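Local coordinates for protein novel immune-type receptor 11 (Ictalurus punctatus, PDB 2QTE) that probably acts as a cell-surface immune receptor of the NITR family in channel catfish, with an immunoglobulin V-like extracellular domain and a likely part in recognising allogeneic cells, at residues A[26-29]-A[30-33]; A[62-65]-A[66-69]. The protein carries 1 engineered substitution. All blocks are in the same frame, centred on the assembly; numbering follows the deposited sequence.

How the interactions relate
Both contacts are local turns in a single V-type immunoglobulin domain, and each leads directly into a strand. Interaction 1 (26-33) forms the end of the loop and the start of strand 32-37. Interaction 2 (62-69) forms the turn that enters strand 67-71, an edge strand of the other sheet. Their centres are 21 Å apart, and their nearest atoms are about 7 Å apart without touching. Strand 32-37 links them: it grows out of interaction 1, and its Arg36 and Trp34 touch side chains of interaction 2. The second subunit packs on interaction 1 but does not touch interaction 2.

Interaction 1: residues A[26-29]-A[30-33]; sequences VTNK and DNLA. Engineered in segment 30-33: Asp30 (natural residue Asn).
The carbonyl oxygen of Asn28 takes a short, nearly straight hydrogen bond from the backbone of Asn31, with Asn31 N 2.7 Å from Asn28 O and an N-H...O angle of 168°. This bond closes a brief 3-10 turn in the loop before strand 32-37. In a V-type immunoglobulin domain this loop corresponds to the first complementarity-determining loop. The next bond is longer and less straight: Leu32 N lies 3.3 Å from Lys29 O and sits 55° out of the carbonyl plane, away from a lone pair. Together the two bonds bend the chain from the loop into the strand.

The side chain of Asn28 extends over the start of the turn. Its CG is anti to the backbone N (chi1 -165°), which carries the amide alongside Asp30. Asn28 OD1 then lies 3.1 Å from Asp30 CB. Asp30 is an engineered residue, Asn in the natural sequence. Its carboxylate comes near the amide oxygen without bonding to it: Asn28 OD1 and Asp30 OD2 are 3.4 Å apart, and both are acceptors in the model. A weak bond from Asp30 N to Asn28 OD1 is doubtful, because that nitrogen is crowded in the model.

The turn is tied to strand 89-97. The carboxylate of Glu95 accepts Thr27 N through OE1 and Asn28 N through OE2. Asn31 makes a backbone hydrogen bond to Val96, and its ND2 a weak one to Val96 O. Ile99 of the second subunit packs on Asn31.

The side chains of Val26 and Leu32 cross at about a right angle. Leu32 is buried and also rests on Cys93, half of the disulfide with Cys21. The apolar contact is made by one methyl from each residue, Val26 CG2 and Leu32 CD2, 3.7 Å apart.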
ATOM      1  N   VAL A  26       1.937 -12.194  13.636  1.00 54.99           N
ATOM      2  CA  VAL A  26       1.916 -12.520  12.226  1.00 49.28           C
ATOM      3  C   VAL A  26       1.297 -13.906  12.080  1.00 49.09           C
ATOM      4  O   VAL A  26       1.730 -14.848  12.731  1.00 51.51           O
ATOM      5  CB  VAL A  26       3.344 -12.493  11.623  1.00 46.79           C
ATOM      6  CG1 VAL A  26       3.352 -13.076  10.211  1.00 42.72           C
ATOM      7  CG2 VAL A  26       3.913 -11.077  11.639  1.00 42.14           C
ATOM      8  N   THR A  27       0.301 -14.053  11.222  1.00 47.45           N
ATOM      9  CA  THR A  27      -0.340 -15.362  11.054  1.00 49.77           C
ATOM     10  C   THR A  27       0.544 -16.355  10.258  1.00 49.19           C
ATOM     11  O   THR A  27       0.755 -17.512  10.668  1.00 48.64           O
ATOM     12  CB  THR A  27      -1.735 -15.219  10.392  1.00 52.71           C
ATOM     13  OG1 THR A  27      -2.436 -14.098  10.962  1.00 53.27           O
ATOM     14  CG2 THR A  27      -2.548 -16.486  10.578  1.00 53.06           C
ATOM     15  N   ASN A  28       1.063 -15.889   9.127  1.00 45.61           N
ATOM     16  CA  ASN A  28       1.873 -16.701   8.227  1.00 44.85           C
ATOM     17  C   ASN A  28       3.122 -15.882   7.892  1.00 43.27           C
ATOM     18  O   ASN A  28       3.119 -15.111   6.934  1.00 38.50           O
ATOM     19  CB  ASN A  28       1.048 -16.986   6.972  1.00 45.18           C
ATOM     20  CG  ASN A  28       1.609 -18.095   6.125  1.00 48.22           C
ATOM     21  OD1 ASN A  28       2.774 -18.070   5.750  1.00 48.95           O
ATOM     22  ND2 ASN A  28       0.758 -19.067   5.773  1.00 48.86           N
ATOM     23  N   LYS A  29       4.175 -16.042   8.702  1.00 42.41           N
ATOM     24  CA  LYS A  29       5.458 -15.311   8.525  1.00 40.17           C
ATOM     25  C   LYS A  29       5.776 -15.132   7.070  1.00 37.17           C
ATOM     26  O   LYS A  29       6.326 -14.117   6.665  1.00 37.38           O
ATOM     27  CB  LYS A  29       6.617 -16.033   9.227  1.00 36.59           C
ATOM     28  CG  LYS A  29       7.123 -15.356  10.496  1.00 41.02           C
ATOM     29  CD  LYS A  29       6.373 -15.784  11.744  1.00 45.40           C
ATOM     30  CE  LYS A  29       7.087 -15.296  12.993  1.00 45.74           C
ATOM     31  NZ  LYS A  29       8.452 -15.895  13.188  1.00 47.83           N
ATOM     32  N   ASP A  30       5.381 -16.115   6.280  1.00 35.59           N
ATOM     33  CA  ASP A  30       5.722 -16.176   4.883  1.00 36.16           C
ATOM     34  C   ASP A  30       5.041 -15.159   3.968  1.00 31.75           C
ATOM     35  O   ASP A  30       5.535 -14.939   2.880  1.00 34.06           O
ATOM     36  CB  ASP A  30       5.485 -17.594   4.352  1.00 44.34           C
ATOM     37  CG  ASP A  30       6.111 -18.678   5.251  1.00 50.31           C
ATOM     38  OD1 ASP A  30       7.052 -18.369   6.045  1.00 48.55           O
ATOM     39  OD2 ASP A  30       5.638 -19.842   5.139  1.00 52.50           O
ATOM     40  N   ASN A  31       3.929 -14.551   4.386  1.00 28.32           N
ATOM     41  CA  ASN A  31       3.275 -13.503   3.580  1.00 25.26           C
ATOM     42  C   ASN A  31       3.509 -12.117   4.150  1.00 26.42           C
ATOM     43  O   ASN A  31       2.714 -11.182   3.924  1.00 22.73           O
ATOM     44  CB  ASN A  31       1.763 -13.751   3.410  1.00 27.68           C
ATOM     45  CG  ASN A  31       1.456 -15.075   2.737  1.00 31.23           C
ATOM     46  OD1 ASN A  31       2.271 -15.978   2.746  1.00 39.91           O
ATOM     47  ND2 ASN A  31       0.264 -15.198   2.170  1.00 36.16           N
ATOM     48  N   LEU A  32       4.620 -11.981   4.865  1.00 22.09           N
ATOM     49  CA  LEU A  32       4.963 -10.724   5.486  1.00 23.72           C
ATOM     50  C   LEU A  32       6.095 -10.017   4.724  1.00 21.48           C
ATOM     51  O   LEU A  32       7.045 -10.671   4.253  1.00 16.99           O
ATOM     52  CB  LEU A  32       5.330 -10.973   6.925  1.00 21.62           C
ATOM     53  CG  LEU A  32       5.789  -9.815   7.760  1.00 19.96           C
ATOM     54  CD1 LEU A  32       4.641  -8.879   8.123  1.00 25.57           C
ATOM     55  CD2 LEU A  32       6.438 -10.385   8.995  1.00 25.29           C
ATOM     56  N   ALA A  33       5.949  -8.697   4.560  1.00 19.34           N
ATOM     57  CA  ALA A  33       6.812  -7.953   3.669  1.00 18.27           C
ATOM     58  C   ALA A  33       6.721  -6.480   3.960  1.00 18.13           C
ATOM     59  O   ALA A  33       5.726  -6.009   4.519  1.00 20.98           O
ATOM     60  CB  ALA A  33       6.385  -8.210   2.195  1.00 17.58           C
TER

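Interaction 2: residues A[62-65]-A[66-69]; sequences FKDS and RFSM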
ATOM      1  N   PHE A  62      16.812  -5.397  -6.787  1.00 33.62           N
ATOM      2  CA  PHE A  62      17.206  -4.316  -5.888  1.00 32.90           C
ATOM      3  C   PHE A  62      18.720  -4.359  -5.651  1.00 32.08           C
ATOM      4  O   PHE A  62      19.242  -5.322  -5.087  1.00 34.96           O
ATOM      5  CB  PHE A  62      16.465  -4.346  -4.547  1.00 26.10           C
ATOM      6  CG  PHE A  62      16.649  -3.084  -3.780  1.00 29.21           C
ATOM      7  CD1 PHE A  62      16.342  -1.858  -4.386  1.00 25.99           C
ATOM      8  CD2 PHE A  62      17.184  -3.095  -2.480  1.00 29.66           C
ATOM      9  CE1 PHE A  62      16.559  -0.632  -3.722  1.00 26.61           C
ATOM     10  CE2 PHE A  62      17.377  -1.888  -1.773  1.00 25.05           C
ATOM     11  CZ  PHE A  62      17.065  -0.648  -2.392  1.00 26.77           C
ATOM     12  N   LYS A  63      19.443  -3.358  -6.133  1.00 32.09           N
ATOM     13  CA  LYS A  63      20.883  -3.399  -6.008  1.00 29.98           C
ATOM     14  C   LYS A  63      21.395  -2.331  -5.026  1.00 28.13           C
ATOM     15  O   LYS A  63      21.918  -1.287  -5.452  1.00 23.58           O
ATOM     16  CB  LYS A  63      21.534  -3.251  -7.375  1.00 36.41           C
ATOM     17  CG  LYS A  63      21.254  -4.448  -8.288  1.00 43.11           C
ATOM     18  CD  LYS A  63      22.181  -4.502  -9.483  1.00 48.37           C
ATOM     19  CE  LYS A  63      21.561  -5.353 -10.602  1.00 53.37           C
ATOM     20  NZ  LYS A  63      21.314  -6.812 -10.250  1.00 53.89           N
ATOM     21  N   ASP A  64      21.189  -2.559  -3.723  1.00 24.90           N
ATOM     22  CA  ASP A  64      21.630  -1.561  -2.724  1.00 22.91           C
ATOM     23  C   ASP A  64      21.899  -2.108  -1.322  1.00 24.29           C
ATOM     24  O   ASP A  64      20.992  -2.192  -0.460  1.00 24.99           O
ATOM     25  CB  ASP A  64      20.688  -0.365  -2.632  1.00 23.37           C
ATOM     26  CG  ASP A  64      21.389   0.869  -2.050  1.00 27.87           C
ATOM     27  OD1 ASP A  64      22.180   0.687  -1.116  1.00 20.31           O
ATOM     28  OD2 ASP A  64      21.170   2.008  -2.533  1.00 30.21           O
ATOM     29  N   SER A  65      23.169  -2.360  -1.076  1.00 15.18           N
ATOM     30  CA  SER A  65      23.595  -3.067   0.108  1.00 14.02           C
ATOM     31  C   SER A  65      23.632  -2.176   1.350  1.00 12.96           C
ATOM     32  O   SER A  65      24.116  -2.616   2.400  1.00 11.97           O
ATOM     33  CB  SER A  65      24.957  -3.698  -0.170  1.00 15.91           C
ATOM     34  OG  SER A  65      24.719  -4.881  -0.930  1.00 24.82           O
ATOM     35  N   ARG A  66      23.108  -0.933   1.245  1.00 14.09           N
ATOM     36  CA  ARG A  66      22.889  -0.089   2.437  1.00 15.00           C
ATOM     37  C   ARG A  66      21.740  -0.607   3.315  1.00 15.59           C
ATOM     38  O   ARG A  66      21.753  -0.362   4.515  1.00 16.33           O
ATOM     39  CB  ARG A  66      22.660   1.390   2.088  1.00 17.12           C
ATOM     40  CG  ARG A  66      23.983   2.141   1.622  1.00 15.67           C
ATOM     41  CD  ARG A  66      23.724   3.545   1.034  1.00 21.85           C
ATOM     42  NE  ARG A  66      22.549   3.465   0.205  1.00 17.05           N
ATOM     43  CZ  ARG A  66      21.407   4.075   0.482  1.00 15.72           C
ATOM     44  NH1 ARG A  66      20.362   3.876  -0.333  1.00 18.69           N
ATOM     45  NH2 ARG A  66      21.318   4.878   1.543  1.00 13.69           N
ATOM     46  N   PHE A  67      20.761  -1.286   2.699  1.00 12.67           N
ATOM     47  CA  PHE A  67      19.612  -1.848   3.409  1.00 10.23           C
ATOM     48  C   PHE A  67      19.907  -3.224   3.960  1.00 12.67           C
ATOM     49  O   PHE A  67      20.635  -4.011   3.337  1.00 14.56           O
ATOM     50  CB  PHE A  67      18.368  -1.928   2.505  1.00 15.69           C
ATOM     51  CG  PHE A  67      17.813  -0.553   2.105  1.00 14.08           C
ATOM     52  CD1 PHE A  67      18.524   0.275   1.232  1.00 20.79           C
ATOM     53  CD2 PHE A  67      16.623  -0.115   2.594  1.00 17.47           C
ATOM     54  CE1 PHE A  67      18.010   1.577   0.867  1.00 21.20           C
ATOM     55  CE2 PHE A  67      16.085   1.151   2.239  1.00 20.00           C
ATOM     56  CZ  PHE A  67      16.776   1.993   1.382  1.00 17.88           C
ATOM     57  N   SER A  68      19.298  -3.526   5.107  1.00 15.12           N
ATOM     58  CA  SER A  68      19.376  -4.846   5.743  1.00 13.23           C
ATOM     59  C   SER A  68      18.148  -4.929   6.598  1.00 15.87           C
ATOM     60  O   SER A  68      17.323  -4.009   6.596  1.00 14.85           O
ATOM     61  CB  SER A  68      20.620  -5.013   6.614  1.00 15.06           C
ATOM     62  OG  SER A  68      20.706  -4.021   7.615  1.00 15.23           O
ATOM     63  N   MET A  69      17.984  -6.044   7.286  1.00 13.15           N
ATOM     64  CA  MET A  69      16.888  -6.193   8.224  1.00 14.71           C
ATOM     65  C   MET A  69      17.374  -6.912   9.455  1.00 16.57           C
ATOM     66  O   MET A  69      18.380  -7.615   9.429  1.00 16.05           O
ATOM     67  CB  MET A  69      15.756  -7.017   7.602  1.00 13.34           C
ATOM     68  CG  MET A  69      15.013  -6.354   6.472  1.00 15.06           C
ATOM     69  SD  MET A  69      13.379  -7.031   6.127  1.00 17.13           S
ATOM     70  CE  MET A  69      12.577  -6.389   7.571  1.00 11.60           C
TER
HETATM   71  O   HOH W   1      20.744  -5.225   0.794  1.00 18.53           O
HETATM   72  O   HOH W   2      23.374  -4.603   4.243  1.00 30.34           O
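Residues Asp64 to Phe67 form a type I beta turn, closed by a straight bond from Phe67 N to Asp64 O (3.3 Å, N-H...O angle 168°). The Asp64 side chain closes a second ring over the same turn. With chi1 at -158°, CG stands opposite the backbone N, and the carboxylate reaches forward to Arg66. There Asp64 OD1 accepts the backbone N of Arg66 at 3.0 Å, nearly along the C-O direction, which makes an Asx turn. The other oxygen, Asp64 OD2, forms a salt bridge with Arg66 NH1, also at 3.0 Å. OD2 lies in the guanidinium plane at its edge, while the nitrogen approaches from above the carboxylate plane. Arg66 NE adds weak bonds to both oxygens. An alanine in place of Asp64 would probably leave the Arg66 backbone N without this acceptor and the guanidinium without one of its two carboxylate partners.

The second partner is Asp87, bridged by Arg66 NH2, which also bonds to Gly82 O. This arginine-aspartate bridge, joining the start of strand 67-71 to the segment before strand 89-97, is a hallmark of V-set domains.

The two phenylalanines form a T-shaped stack. The edge of Phe62 points at the face of Phe67, with ring centroids 5.5 Å apart and planes at 80°. Phe62 CE2 is nearest, 3.9 Å from Phe67 CD1. Phe46 meets both rings edge-to-face. On the backbone, two waters donate to Phe67 O: one also reaches Asp64 O, and the other lies 2.8 Å from Ser65 O.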